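Local coordinates for YfkN protein (Bacillus subtilis subsp. subtilis, PDB 3GVE) that belongs to the calcineurin-like phosphoesterase family and holds a manganese and a magnesium ion side by side in a two-metal site, at residues A[150-153]-A[159-162]. Sequence-based numbering, arbitrary orientation.
Sequences EKTL and NEQK
A chi1 of -59° sets OG1 of Thr152 beside its backbone N and leaves CG2 anti to that N, so that the methyl group reaches across to Glu160, while OG1 stands beside Lys162. CG2 meets the end of the Glu160 side chain obliquely, 3.5 Å from CD of Glu160, so a carboxylate and a methyl pack here without a polar bond. Glu150 places CG anti to its own N (chi1 -174°) and runs out extended, which lays its carboxylate across the aliphatic part of Lys162, CD of Glu150 lying 3.8 Å from CD of Lys162. The lysine bends at its last torsion, and NZ of Lys162 remains 5.5 Å from OE2 of Glu150, a separation that leaves at most a long-range attraction between the opposite charges. Beneath this exposed layer the backbones form an antiparallel ladder. Leu153 and Gln161 are a hydrogen-bonded pair, with Leu153 N to Gln161 O at 2.9 Å and Gln161 N to Leu153 O at 2.8 Å. Thr152 and Lys162 form the adjoining non-hydrogen-bonded pair, where CA of Lys162 makes a C-H...O contact of 3.3 Å with Lys151 O. Gln161 bends away from Leu153, its NE2 bonded to Asp155 in the connecting turn. This is the turn end of the beta hairpin of strands 146-154 and 160-170; its other face, with buried Leu153 and with Gln161, rests on Val10 of strand 9-17.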
ATOM      1  N   GLU A 150     -10.505  29.970 -21.393  1.00 16.05           N
ATOM      2  CA  GLU A 150      -9.828  31.225 -21.624  1.00 17.69           C
ATOM      3  C   GLU A 150      -9.584  31.883 -20.271  1.00 17.82           C
ATOM      4  O   GLU A 150     -10.512  32.201 -19.554  1.00 18.52           O
ATOM      5  CB  GLU A 150     -10.640  32.139 -22.531  1.00 20.49           C
ATOM      6  CG  GLU A 150      -9.877  33.402 -22.900  1.00 24.41           C
ATOM      7  CD  GLU A 150     -10.627  34.268 -23.887  1.00 28.48           C
ATOM      8  OE1 GLU A 150     -10.095  34.504 -24.976  1.00 30.24           O
ATOM      9  OE2 GLU A 150     -11.735  34.707 -23.554  1.00 30.33           O
ATOM     10  N   LYS A 151      -8.315  32.052 -19.936  1.00 17.48           N
ATOM     11  CA  LYS A 151      -7.901  32.625 -18.667  1.00 17.87           C
ATOM     12  C   LYS A 151      -7.407  34.057 -18.858  1.00 17.99           C
ATOM     13  O   LYS A 151      -6.704  34.327 -19.811  1.00 19.39           O
ATOM     14  CB  LYS A 151      -6.750  31.792 -18.078  1.00 19.19           C
ATOM     15  CG  LYS A 151      -7.033  30.318 -17.916  1.00 21.43           C
ATOM     16  CD  LYS A 151      -8.300  30.097 -17.143  1.00 23.79           C
ATOM     17  CE  LYS A 151      -8.062  30.163 -15.682  1.00 26.17           C
ATOM     18  NZ  LYS A 151      -9.341  29.879 -14.982  1.00 27.27           N
ATOM     19  N   THR A 152      -7.745  34.958 -17.941  1.00 16.93           N
ATOM     20  CA  THR A 152      -7.153  36.329 -18.012  1.00 17.24           C
ATOM     21  C   THR A 152      -5.980  36.265 -17.046  1.00 17.00           C
ATOM     22  O   THR A 152      -6.137  36.197 -15.829  1.00 18.83           O
ATOM     23  CB  THR A 152      -8.168  37.412 -17.600  1.00 20.00           C
ATOM     24  OG1 THR A 152      -9.313  37.383 -18.427  1.00 21.59           O
ATOM     25  CG2 THR A 152      -7.547  38.869 -17.660  1.00 20.39           C
ATOM     26  N   LEU A 153      -4.800  36.234 -17.618  1.00 15.13           N
ATOM     27  CA  LEU A 153      -3.585  36.131 -16.854  1.00 14.35           C
ATOM     28  C   LEU A 153      -2.958  37.503 -16.813  1.00 13.84           C
ATOM     29  O   LEU A 153      -3.259  38.370 -17.621  1.00 15.64           O
ATOM     30  CB  LEU A 153      -2.644  35.120 -17.520  1.00 14.02           C
ATOM     31  CG  LEU A 153      -3.166  33.680 -17.543  1.00 15.07           C
ATOM     32  CD1 LEU A 153      -2.197  32.746 -18.250  1.00 15.59           C
ATOM     33  CD2 LEU A 153      -3.519  33.195 -16.159  1.00 16.47           C
ATOM     34  N   ASN A 159      -0.160  43.796 -17.136  1.00 13.87           N
ATOM     35  CA  ASN A 159      -1.239  43.864 -18.122  1.00 14.21           C
ATOM     36  C   ASN A 159      -1.981  42.550 -18.296  1.00 14.29           C
ATOM     37  O   ASN A 159      -1.422  41.486 -18.091  1.00 14.47           O
ATOM     38  CB  ASN A 159      -0.700  44.331 -19.474  1.00 14.32           C
ATOM     39  CG  ASN A 159      -0.110  45.724 -19.412  1.00 13.23           C
ATOM     40  OD1 ASN A 159       0.935  46.003 -19.994  1.00 15.19           O
ATOM     41  ND2 ASN A 159      -0.781  46.597 -18.717  1.00 12.23           N
ATOM     42  N   GLU A 160      -3.233  42.636 -18.715  1.00 14.17           N
ATOM     43  CA  GLU A 160      -4.047  41.443 -18.909  1.00 14.84           C
ATOM     44  C   GLU A 160      -3.711  40.760 -20.214  1.00 15.20           C
ATOM     45  O   GLU A 160      -3.523  41.398 -21.224  1.00 15.98           O
ATOM     46  CB  GLU A 160      -5.529  41.808 -18.878  1.00 18.03           C
ATOM     47  CG  GLU A 160      -6.012  42.170 -17.504  1.00 21.37           C
ATOM     48  CD  GLU A 160      -7.512  42.356 -17.429  1.00 25.58           C
ATOM     49  OE1 GLU A 160      -8.156  42.338 -18.488  1.00 28.18           O
ATOM     50  OE2 GLU A 160      -8.018  42.485 -16.314  1.00 26.21           O
ATOM     51  N   GLN A 161      -3.642  39.435 -20.173  1.00 14.84           N
ATOM     52  CA  GLN A 161      -3.415  38.636 -21.370  1.00 16.07           C
ATOM     53  C   GLN A 161      -4.373  37.452 -21.331  1.00 16.39           C
ATOM     54  O   GLN A 161      -4.356  36.660 -20.411  1.00 17.37           O
ATOM     55  CB  GLN A 161      -1.963  38.143 -21.464  1.00 17.01           C
ATOM     56  CG  GLN A 161      -0.912  39.233 -21.487  1.00 17.68           C
ATOM     57  CD  GLN A 161      -0.990  40.107 -22.721  1.00 18.30           C
ATOM     58  OE1 GLN A 161      -1.606  39.756 -23.717  1.00 19.83           O
ATOM     59  NE2 GLN A 161      -0.368  41.265 -22.644  1.00 18.13           N
ATOM     60  N   LYS A 162      -5.232  37.371 -22.325  1.00 16.88           N
ATOM     61  CA  LYS A 162      -6.132  36.238 -22.453  1.00 18.82           C
ATOM     62  C   LYS A 162      -5.371  35.090 -23.073  1.00 18.19           C
ATOM     63  O   LYS A 162      -4.847  35.209 -24.152  1.00 19.95           O
ATOM     64  CB  LYS A 162      -7.336  36.629 -23.296  1.00 23.30           C
ATOM     65  CG  LYS A 162      -8.179  37.644 -22.567  1.00 28.21           C
ATOM     66  CD  LYS A 162      -9.505  37.825 -23.182  1.00 32.25           C
ATOM     67  CE  LYS A 162     -10.487  38.249 -22.124  1.00 35.08           C
ATOM     68  NZ  LYS A 162     -10.178  39.603 -21.637  1.00 36.69           N
TER